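PDB 1NFG: D-hydantoinase from Ralstonia pickettii, which probably catalyses the stereospecific, zinc-dependent hydrolysis of the cyclic amide bond in D-hydantoin derivatives. Local coordinates for residues Asp55-Val60 / Glu260-Tyr265; Leu177-Ala182 / Lys371-Phe376; Leu266-Glu271 / Tyr283-Pro288. All coordinates share one frame; numbering follows the deposited sequence.

Interaction 1. Residues Asp55-Val60 / Glu260-Tyr265. With ZN (zinc ion), chain E.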
loop_
_atom_site.group_PDB
_atom_site.type_symbol
_atom_site.label_atom_id
_atom_site.label_comp_id
_atom_site.label_asym_id
_atom_site.label_seq_id
_atom_site.Cartn_x
_atom_site.Cartn_y
_atom_site.Cartn_z
ATOM N N ASP A 55 -30.320 0.935 -14.532
ATOM C CA ASP A 55 -29.807 -0.120 -13.665
ATOM C C ASP A 55 -29.155 -1.253 -14.459
ATOM O O ASP A 55 -29.842 -2.131 -14.978
ATOM C CB ASP A 55 -30.949 -0.672 -12.816
ATOM C CG ASP A 55 -30.459 -1.506 -11.672
ATOM O OD1 ASP A 55 -29.318 -2.015 -11.758
ATOM O OD2 ASP A 55 -31.217 -1.661 -10.693
ATOM N N VAL A 56 -27.828 -1.243 -14.539
ATOM C CA VAL A 56 -27.111 -2.260 -15.297
ATOM C C VAL A 56 -26.847 -3.571 -14.557
ATOM O O VAL A 56 -26.013 -4.367 -14.988
ATOM C CB VAL A 56 -25.764 -1.704 -15.828
ATOM C CG1 VAL A 56 -26.021 -0.433 -16.627
ATOM C CG2 VAL A 56 -24.796 -1.439 -14.675
ATOM N N HIS A 57 -27.549 -3.812 -13.457
ATOM C CA HIS A 57 -27.340 -5.056 -12.724
ATOM C C HIS A 57 -28.637 -5.596 -12.135
ATOM O O HIS A 57 -28.916 -5.399 -10.950
ATOM C CB HIS A 57 -26.308 -4.850 -11.611
ATOM C CG HIS A 57 -25.822 -6.123 -10.983
ATOM N ND1 HIS A 57 -24.571 -6.238 -10.411
ATOM C CD2 HIS A 57 -26.411 -7.334 -10.837
ATOM C CE1 HIS A 57 -24.412 -7.464 -9.946
ATOM N NE2 HIS A 57 -25.513 -8.149 -10.193
ATOM N N THR A 58 -29.420 -6.282 -12.967
ATOM C CA THR A 58 -30.684 -6.861 -12.526
ATOM C C THR A 58 -30.838 -8.328 -12.902
ATOM O O THR A 58 -30.235 -8.816 -13.863
ATOM C CB THR A 58 -31.906 -6.117 -13.121
ATOM O OG1 THR A 58 -31.831 -6.138 -14.554
ATOM C CG2 THR A 58 -31.951 -4.689 -12.637
ATOM N N HIS A 59 -31.658 -9.018 -12.118
ATOM C CA HIS A 59 -31.985 -10.422 -12.332
ATOM C C HIS A 59 -33.500 -10.434 -12.198
ATOM O O HIS A 59 -34.072 -11.064 -11.307
ATOM C CB HIS A 59 -31.333 -11.291 -11.260
ATOM C CG HIS A 59 -29.838 -11.202 -11.245
ATOM N ND1 HIS A 59 -29.061 -11.540 -12.332
ATOM C CD2 HIS A 59 -28.978 -10.806 -10.276
ATOM C CE1 HIS A 59 -27.787 -11.357 -12.035
ATOM N NE2 HIS A 59 -27.709 -10.912 -10.794
ATOM N N VAL A 60 -34.125 -9.682 -13.097
ATOM C CA VAL A 60 -35.566 -9.499 -13.163
ATOM C C VAL A 60 -36.410 -10.781 -13.102
ATOM O O VAL A 60 -37.401 -10.839 -12.372
ATOM C CB VAL A 60 -35.900 -8.696 -14.432
ATOM C CG1 VAL A 60 -37.371 -8.640 -14.640
ATOM C CG2 VAL A 60 -35.347 -7.288 -14.298
ATOM N N GLU A 260 -18.201 -1.341 -9.566
ATOM C CA GLU A 260 -19.465 -0.733 -9.170
ATOM C C GLU A 260 -19.810 -1.198 -7.759
ATOM O O GLU A 260 -19.085 -2.000 -7.171
ATOM C CB GLU A 260 -20.580 -1.190 -10.116
ATOM C CG GLU A 260 -20.677 -2.721 -10.246
ATOM C CD GLU A 260 -22.093 -3.226 -10.513
ATOM O OE1 GLU A 260 -22.742 -2.723 -11.456
ATOM O OE2 GLU A 260 -22.560 -4.132 -9.783
ATOM N N THR A 261 -20.905 -0.674 -7.214
ATOM C CA THR A 261 -21.395 -1.106 -5.902
ATOM C C THR A 261 -22.900 -1.187 -6.053
ATOM O O THR A 261 -23.444 -0.848 -7.114
ATOM C CB THR A 261 -21.117 -0.128 -4.758
ATOM O OG1 THR A 261 -19.867 0.519 -4.974
ATOM C CG2 THR A 261 -21.046 -0.887 -3.441
ATOM N N CYS A 262 -23.572 -1.619 -4.995
ATOM C CA CYS A 262 -25.004 -1.745 -5.056
ATOM C C CYS A 262 -25.626 -1.144 -3.814
ATOM O O CYS A 262 -25.117 -1.291 -2.708
ATOM C CB CYS A 262 -25.389 -3.224 -5.227
ATOM S SG CYS A 262 -24.618 -4.020 -6.696
ATOM N N THR A 263 -26.737 -0.456 -4.027
ATOM C CA THR A 263 -27.471 0.218 -2.980
ATOM C C THR A 263 -27.325 -0.364 -1.580
ATOM O O THR A 263 -26.887 0.334 -0.662
ATOM C CB THR A 263 -28.956 0.256 -3.333
ATOM O OG1 THR A 263 -29.099 0.589 -4.722
ATOM C CG2 THR A 263 -29.683 1.283 -2.474
ATOM N N HIS A 264 -27.683 -1.635 -1.410
ATOM C CA HIS A 264 -27.629 -2.260 -0.085
ATOM C C HIS A 264 -26.254 -2.304 0.581
ATOM O O HIS A 264 -26.159 -2.432 1.802
ATOM C CB HIS A 264 -28.255 -3.668 -0.122
ATOM C CG HIS A 264 -27.762 -4.529 -1.242
ATOM N ND1 HIS A 264 -27.971 -4.216 -2.567
ATOM C CD2 HIS A 264 -27.059 -5.686 -1.233
ATOM C CE1 HIS A 264 -27.415 -5.142 -3.328
ATOM N NE2 HIS A 264 -26.854 -6.045 -2.544
ATOM N N TYR A 265 -25.192 -2.188 -0.205
ATOM C CA TYR A 265 -23.853 -2.198 0.362
ATOM C C TYR A 265 -23.487 -0.836 0.948
ATOM O O TYR A 265 -22.393 -0.652 1.481
ATOM C CB TYR A 265 -22.840 -2.625 -0.697
ATOM C CG TYR A 265 -23.039 -4.061 -1.113
ATOM C CD1 TYR A 265 -22.945 -5.094 -0.178
ATOM C CD2 TYR A 265 -23.354 -4.390 -2.431
ATOM C CE1 TYR A 265 -23.162 -6.416 -0.543
ATOM C CE2 TYR A 265 -23.572 -5.713 -2.809
ATOM C CZ TYR A 265 -23.474 -6.721 -1.860
ATOM O OH TYR A 265 -23.684 -8.031 -2.233
HETATM ZN ZN ZN E . -25.835 -10.407 -9.507
#

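Interaction 2. Residues Leu177-Ala182 / Lys371-Phe376. With ZN (zinc ion), chain F.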
loop_
_atom_site.group_PDB
_atom_site.type_symbol
_atom_site.label_atom_id
_atom_site.label_comp_id
_atom_site.label_asym_id
_atom_site.label_seq_id
_atom_site.Cartn_x
_atom_site.Cartn_y
_atom_site.Cartn_z
ATOM N N LEU A 177 -16.864 -6.283 -23.014
ATOM C CA LEU A 177 -16.410 -6.086 -21.649
ATOM C C LEU A 177 -16.770 -7.268 -20.752
ATOM O O LEU A 177 -17.937 -7.639 -20.636
ATOM C CB LEU A 177 -17.031 -4.809 -21.070
ATOM C CG LEU A 177 -16.718 -4.512 -19.601
ATOM C CD1 LEU A 177 -15.266 -4.112 -19.471
ATOM C CD2 LEU A 177 -17.625 -3.414 -19.088
ATOM N N VAL A 178 -15.766 -7.849 -20.108
ATOM C CA VAL A 178 -16.011 -8.970 -19.217
ATOM C C VAL A 178 -16.393 -8.469 -17.824
ATOM O O VAL A 178 -15.740 -7.594 -17.269
ATOM C CB VAL A 178 -14.764 -9.872 -19.097
ATOM C CG1 VAL A 178 -15.018 -10.978 -18.095
ATOM C CG2 VAL A 178 -14.417 -10.457 -20.453
ATOM N N MET A 179 -17.467 -9.024 -17.279
ATOM C CA MET A 179 -17.940 -8.678 -15.951
ATOM C C MET A 179 -17.713 -9.915 -15.093
ATOM O O MET A 179 -17.793 -11.039 -15.595
ATOM C CB MET A 179 -19.426 -8.355 -15.992
ATOM C CG MET A 179 -19.781 -7.245 -16.955
ATOM S SD MET A 179 -21.545 -6.939 -16.939
ATOM C CE MET A 179 -21.985 -7.870 -18.312
ATOM N N VAL A 180 -17.436 -9.730 -13.807
ATOM C CA VAL A 180 -17.191 -10.885 -12.963
ATOM C C VAL A 180 -17.640 -10.766 -11.515
ATOM O O VAL A 180 -17.481 -9.726 -10.881
ATOM C CB VAL A 180 -15.685 -11.270 -12.981
ATOM C CG1 VAL A 180 -14.840 -10.076 -12.648
ATOM C CG2 VAL A 180 -15.414 -12.371 -11.983
ATOM N N HIS A 181 -18.224 -11.853 -11.018
ATOM C CA HIS A 181 -18.662 -11.967 -9.633
ATOM C C HIS A 181 -17.395 -12.514 -8.971
ATOM O O HIS A 181 -17.044 -13.676 -9.168
ATOM C CB HIS A 181 -19.797 -12.981 -9.540
ATOM C CG HIS A 181 -20.179 -13.341 -8.141
ATOM N ND1 HIS A 181 -21.370 -12.949 -7.574
ATOM C CD2 HIS A 181 -19.538 -14.075 -7.201
ATOM C CE1 HIS A 181 -21.451 -13.429 -6.345
ATOM N NE2 HIS A 181 -20.351 -14.116 -6.093
ATOM N N ALA A 182 -16.702 -11.679 -8.202
ATOM C CA ALA A 182 -15.446 -12.099 -7.592
ATOM C C ALA A 182 -15.452 -12.551 -6.136
ATOM O O ALA A 182 -15.396 -11.750 -5.207
ATOM C CB ALA A 182 -14.393 -11.003 -7.787
ATOM N N LYS A 371 -22.780 5.314 -20.358
ATOM C CA LYS A 371 -21.528 5.473 -21.079
ATOM C C LYS A 371 -20.772 4.157 -21.167
ATOM O O LYS A 371 -20.426 3.706 -22.258
ATOM C CB LYS A 371 -20.637 6.509 -20.395
ATOM C CG LYS A 371 -21.047 7.949 -20.611
ATOM C CD LYS A 371 -20.091 8.880 -19.895
ATOM C CE LYS A 371 -20.391 10.337 -20.198
ATOM N NZ LYS A 371 -19.499 11.237 -19.419
ATOM N N VAL A 372 -20.522 3.539 -20.019
ATOM C CA VAL A 372 -19.780 2.287 -19.986
ATOM C C VAL A 372 -20.397 1.182 -20.834
ATOM O O VAL A 372 -19.715 0.577 -21.657
ATOM C CB VAL A 372 -19.623 1.775 -18.534
ATOM C CG1 VAL A 372 -18.921 0.418 -18.517
ATOM C CG2 VAL A 372 -18.838 2.792 -17.721
ATOM N N PHE A 373 -21.690 0.935 -20.654
ATOM C CA PHE A 373 -22.353 -0.130 -21.390
ATOM C C PHE A 373 -22.932 0.197 -22.772
ATOM O O PHE A 373 -23.898 -0.419 -23.213
ATOM C CB PHE A 373 -23.396 -0.762 -20.473
ATOM C CG PHE A 373 -22.788 -1.411 -19.263
ATOM C CD1 PHE A 373 -22.124 -2.634 -19.374
ATOM C CD2 PHE A 373 -22.803 -0.769 -18.027
ATOM C CE1 PHE A 373 -21.478 -3.213 -18.272
ATOM C CE2 PHE A 373 -22.160 -1.334 -16.915
ATOM C CZ PHE A 373 -21.495 -2.561 -17.040
ATOM N N GLY A 374 -22.308 1.160 -23.446
ATOM C CA GLY A 374 -22.685 1.561 -24.795
ATOM C C GLY A 374 -24.108 1.951 -25.138
ATOM O O GLY A 374 -24.664 1.447 -26.111
ATOM N N MET A 375 -24.693 2.857 -24.363
ATOM C CA MET A 375 -26.057 3.315 -24.608
ATOM C C MET A 375 -26.095 4.841 -24.605
ATOM O O MET A 375 -27.169 5.443 -24.659
ATOM C CB MET A 375 -26.992 2.801 -23.519
ATOM C CG MET A 375 -26.993 1.303 -23.354
ATOM S SD MET A 375 -28.162 0.807 -22.089
ATOM C CE MET A 375 -27.213 1.118 -20.601
ATOM N N PHE A 376 -24.915 5.449 -24.538
ATOM C CA PHE A 376 -24.765 6.901 -24.493
ATOM C C PHE A 376 -24.410 7.415 -25.880
ATOM O O PHE A 376 -23.605 6.806 -26.577
ATOM C CB PHE A 376 -23.664 7.245 -23.473
ATOM C CG PHE A 376 -23.332 8.706 -23.374
ATOM C CD1 PHE A 376 -22.386 9.279 -24.218
ATOM C CD2 PHE A 376 -23.958 9.512 -22.425
ATOM C CE1 PHE A 376 -22.063 10.648 -24.116
ATOM C CE2 PHE A 376 -23.646 10.874 -22.315
ATOM C CZ PHE A 376 -22.696 11.439 -23.164
HETATM ZN ZN ZN F . -23.350 -11.698 -8.029
HETATM O O HOH W 1 -25.011 -11.748 -6.612
#

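Interaction 3. Residues Leu266-Glu271 / Tyr283-Pro288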
loop_
_atom_site.group_PDB
_atom_site.type_symbol
_atom_site.label_atom_id
_atom_site.label_comp_id
_atom_site.label_asym_id
_atom_site.label_seq_id
_atom_site.Cartn_x
_atom_site.Cartn_y
_atom_site.Cartn_z
ATOM N N LEU A 266 -24.414 0.114 0.852
ATOM C CA LEU A 266 -24.211 1.453 1.394
ATOM C C LEU A 266 -25.133 1.645 2.595
ATOM O O LEU A 266 -25.111 2.693 3.241
ATOM C CB LEU A 266 -24.559 2.517 0.350
ATOM C CG LEU A 266 -23.832 2.539 -0.992
ATOM C CD1 LEU A 266 -24.486 3.575 -1.882
ATOM C CD2 LEU A 266 -22.358 2.858 -0.792
ATOM N N TYR A 267 -25.930 0.629 2.905
ATOM C CA TYR A 267 -26.890 0.748 3.986
ATOM C C TYR A 267 -27.025 -0.429 4.931
ATOM O O TYR A 267 -27.358 -0.246 6.099
ATOM C CB TYR A 267 -28.271 1.048 3.392
ATOM C CG TYR A 267 -28.395 2.427 2.788
ATOM C CD1 TYR A 267 -28.624 3.537 3.594
ATOM C CD2 TYR A 267 -28.267 2.625 1.413
ATOM C CE1 TYR A 267 -28.726 4.808 3.058
ATOM C CE2 TYR A 267 -28.366 3.897 0.862
ATOM C CZ TYR A 267 -28.597 4.986 1.695
ATOM O OH TYR A 267 -28.695 6.260 1.174
ATOM N N LEU A 268 -26.788 -1.638 4.439
ATOM C CA LEU A 268 -26.950 -2.813 5.283
ATOM C C LEU A 268 -25.643 -3.362 5.830
ATOM O O LEU A 268 -24.574 -3.140 5.264
ATOM C CB LEU A 268 -27.705 -3.892 4.503
ATOM C CG LEU A 268 -28.983 -3.377 3.821
ATOM C CD1 LEU A 268 -29.698 -4.526 3.147
ATOM C CD2 LEU A 268 -29.900 -2.721 4.842
ATOM N N THR A 269 -25.731 -4.079 6.944
ATOM C CA THR A 269 -24.544 -4.659 7.571
ATOM C C THR A 269 -24.820 -6.100 7.955
ATOM O O THR A 269 -25.976 -6.494 8.102
ATOM C CB THR A 269 -24.164 -3.915 8.848
ATOM O OG1 THR A 269 -25.182 -4.130 9.834
ATOM C CG2 THR A 269 -24.027 -2.427 8.570
ATOM N N LYS A 270 -23.758 -6.878 8.143
ATOM C CA LYS A 270 -23.915 -8.277 8.496
ATOM C C LYS A 270 -24.761 -8.448 9.749
ATOM O O LYS A 270 -25.364 -9.496 9.947
ATOM C CB LYS A 270 -22.552 -8.950 8.676
ATOM C CG LYS A 270 -21.790 -8.520 9.897
ATOM C CD LYS A 270 -20.541 -9.362 10.073
ATOM C CE LYS A 270 -19.836 -9.026 11.375
ATOM N NZ LYS A 270 -18.618 -9.863 11.551
ATOM N N GLU A 271 -24.825 -7.421 10.588
ATOM C CA GLU A 271 -25.632 -7.518 11.797
ATOM C C GLU A 271 -27.107 -7.667 11.438
ATOM O O GLU A 271 -27.901 -8.167 12.233
ATOM C CB GLU A 271 -25.435 -6.293 12.690
ATOM C CG GLU A 271 -24.140 -6.294 13.497
ATOM C CD GLU A 271 -22.895 -6.310 12.624
ATOM O OE1 GLU A 271 -22.797 -5.457 11.712
ATOM O OE2 GLU A 271 -22.011 -7.169 12.855
ATOM N N TYR A 283 -31.841 -10.619 4.375
ATOM C CA TYR A 283 -30.578 -9.981 4.027
ATOM C C TYR A 283 -29.513 -10.928 3.550
ATOM O O TYR A 283 -28.333 -10.580 3.515
ATOM C CB TYR A 283 -30.086 -9.180 5.225
ATOM C CG TYR A 283 -31.158 -8.236 5.682
ATOM C CD1 TYR A 283 -31.371 -7.032 5.021
ATOM C CD2 TYR A 283 -32.049 -8.604 6.688
ATOM C CE1 TYR A 283 -32.449 -6.222 5.342
ATOM C CE2 TYR A 283 -33.132 -7.806 7.015
ATOM C CZ TYR A 283 -33.326 -6.618 6.336
ATOM O OH TYR A 283 -34.413 -5.835 6.633
ATOM N N VAL A 284 -29.929 -12.126 3.170
ATOM C CA VAL A 284 -28.983 -13.098 2.672
ATOM C C VAL A 284 -28.756 -12.872 1.182
ATOM O O VAL A 284 -29.468 -13.421 0.331
ATOM C CB VAL A 284 -29.471 -14.544 2.905
ATOM C CG1 VAL A 284 -28.528 -15.527 2.226
ATOM C CG2 VAL A 284 -29.542 -14.833 4.396
ATOM N N PHE A 285 -27.774 -12.029 0.874
ATOM C CA PHE A 285 -27.402 -11.755 -0.506
ATOM C C PHE A 285 -25.891 -11.897 -0.585
ATOM O O PHE A 285 -25.216 -11.947 0.445
ATOM C CB PHE A 285 -27.861 -10.362 -0.950
ATOM C CG PHE A 285 -27.625 -9.288 0.064
ATOM C CD1 PHE A 285 -26.346 -8.809 0.308
ATOM C CD2 PHE A 285 -28.693 -8.747 0.772
ATOM C CE1 PHE A 285 -26.137 -7.807 1.240
ATOM C CE2 PHE A 285 -28.495 -7.746 1.704
ATOM C CZ PHE A 285 -27.215 -7.273 1.942
ATOM N N THR A 286 -25.367 -11.968 -1.802
ATOM C CA THR A 286 -23.943 -12.166 -1.998
ATOM C C THR A 286 -23.289 -11.155 -2.936
ATOM O O THR A 286 -23.851 -10.815 -3.974
ATOM C CB THR A 286 -23.701 -13.588 -2.545
ATOM O OG1 THR A 286 -24.168 -14.545 -1.586
ATOM C CG2 THR A 286 -22.226 -13.823 -2.835
ATOM N N PRO A 287 -22.087 -10.660 -2.577
ATOM C CA PRO A 287 -21.362 -11.011 -1.352
ATOM C C PRO A 287 -22.148 -10.587 -0.118
ATOM O O PRO A 287 -23.118 -9.834 -0.221
ATOM C CB PRO A 287 -20.048 -10.264 -1.512
ATOM C CG PRO A 287 -19.808 -10.361 -2.981
ATOM C CD PRO A 287 -21.176 -10.011 -3.539
ATOM N N PRO A 288 -21.739 -11.057 1.068
ATOM C CA PRO A 288 -22.435 -10.720 2.315
ATOM C C PRO A 288 -22.399 -9.245 2.687
ATOM O O PRO A 288 -21.485 -8.516 2.300
ATOM C CB PRO A 288 -21.704 -11.564 3.366
ATOM C CG PRO A 288 -21.025 -12.628 2.581
ATOM C CD PRO A 288 -20.574 -11.911 1.346
#

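Interaction 1. Residues Asp55-Val60 / Glu260-Tyr265
His57 is gripped at both ring nitrogens, by the zinc ion of chain E at one and by the carboxylate of Glu260 at the other. His57 ND1 donates to Glu260 OE2 over 3.0 Å with an N-H...O angle of 166°, and the acceptor lies close to the imidazole plane. OE2 is met on its syn side, somewhat out of the carboxylate plane, the two planes standing 28° apart. With ND1 carrying the proton, NE2 keeps its lone pair for the zinc, 2.4 Å from His57 NE2; the carboxylate fixes the ring's rotation and would be expected to make the imidazole a stronger ligand. His59 NE2 binds the same ion at 2.3 Å, the His-X-His pair of metallo-dependent hydrolases, and Asp313 and the carbamylated Lys148 complete the site. Glu260 is itself held, OE1 by the Tyr234 hydroxyl and OE2 also by the backbone N of His237. Cys262 sets SG 4.3 Å from His57 ND1, oblique to the ring, a compact filler beside a metal ligand. The backbone is steadied where the ring departs: His57 N donates to Asp55 OD1 at 3.0 Å in an Asx turn. This buried contact lies inside the barrel, between the ends of strands 48-58 and 257-262, with strand 85-93 pairing alongside 48-58 and strand 310-311 packing against both segments.

Interaction 2. Residues Leu177-Ala182 / Lys371-Phe376
Leu177 and Met179 converge on the ring of Phe373 in a Met-aromatic and aliphatic cluster that joins a strand of the TIM barrel, 178-180, to the end of helix 358-372. Phe373 offers one corner to both: its CE1 lies 3.9 Å from Leu177 CD2 and 4.0 Å from Met179 SD. Both atoms lie oblique to the ring, the Leu177 and Phe373 side chains crossing at about a right angle; the sulfur stands 5.1 Å from the centre of the Phe373 ring, 65° off its normal. A long, unbranched methionine suits this place because its sulfur can reach the ring from the strand. Leu177, with CG swung trans to the backbone N (chi1 176°), extends toward the helix, where the same CD2 also meets Val372 CG1 at 4.1 Å. Val372 in turn lays that CG1 over the centre of the Phe373 ring, 4.0 Å above its plane, bracing its neighbour.

Farther out, Tyr234 and His122 meet Phe373 edge-to-face, and Tyr234 also touches Leu177 and Met179. The helix stops here in a Schellman motif: Gly374 takes the C-prime position with positive phi, readily adopted without a side chain, and Met375 N reaches back to the carbonyl of Ala370. Lys371 points elsewhere, its NZ forming a salt bridge with Asp14 of the second subunit. Beyond the strand, His181, His237 and the carbamylated Lys148, which bridges to the other zinc, bind the chain F zinc ion, 2.4 Å from His181 ND1 and 2.2 Å from water 1 O.

Interaction 3. Residues Leu266-Glu271 / Tyr283-Pro288
Leu268 meets Tyr283 and Phe285 through a single methyl, CD1, which both aromatic rings receive at their edges. All direct contact between the segments is apolar. Leu268 CD1 comes 3.5 Å from Tyr283 CD1, the two side chains crossing at about a right angle, and 3.7 Å from Phe285 CE2. The methyl lies near both ring planes, so it touches the rims and does not cover a face. Leucine's forked end lets one methyl reach both rims: with CG trans to the carbonyl carbon (chi1 -49°), its chain runs toward the other segment and delivers one branch to the two rings. Phe285 has CG between its backbone N and carbonyl carbon (chi1 43°), a turn that carries its ring toward Leu268. Among ring contacts beyond the pair, Phe285 also meets His264 edge-to-face, and Tyr283 O lies over one face of the Phe285 ring, toward its rim.

Polar interactions shape each segment separately. The backbone makes an inverse gamma turn centred on Val284, closed by a weak bond from Phe285 N to Tyr283 O. Leu268 O accepts from His295 NE2 on helix 292-303, and Thr269 N donates to Asp272 OD2.

After Phe285, Thr286 OG1 is hydrogen-bonded to Asn335 OD1, and a cis peptide precedes Pro287. Thr286 and Asn335 probably bind substrate, as in related enzymes. The long loop between strand 257-262 and helix 292-303 is thus packed against itself, a loop following a barrel strand, of the kind that lines the active site of TIM-barrel amidohydrolases.

How the interactions relate
Interaction 1 lies about 3 Å from the centre of the chain, and its centre is 12 Å from that of interaction 2 and 13 Å from that of interaction 3; the last two are 23 Å apart. Interactions 1 and 2 both reach the parallel sheet containing strands 178-180 and 257-262. Their segments alternate along the sequence, whereas interaction 3 follows directly on residue 265 and lies in sequence between 177-182 and 371-376. Val56 CG2 packs on Phe373 CE2 at 3.5 Å, and Tyr265 OH probably hydrogen-bonds to Pro287 O. His181 CE1 packs on Thr286 CG2, so the zinc-bearing strand ends of interactions 1 and 2 border the loop of interaction 3, which carries the probable substrate residue Thr286.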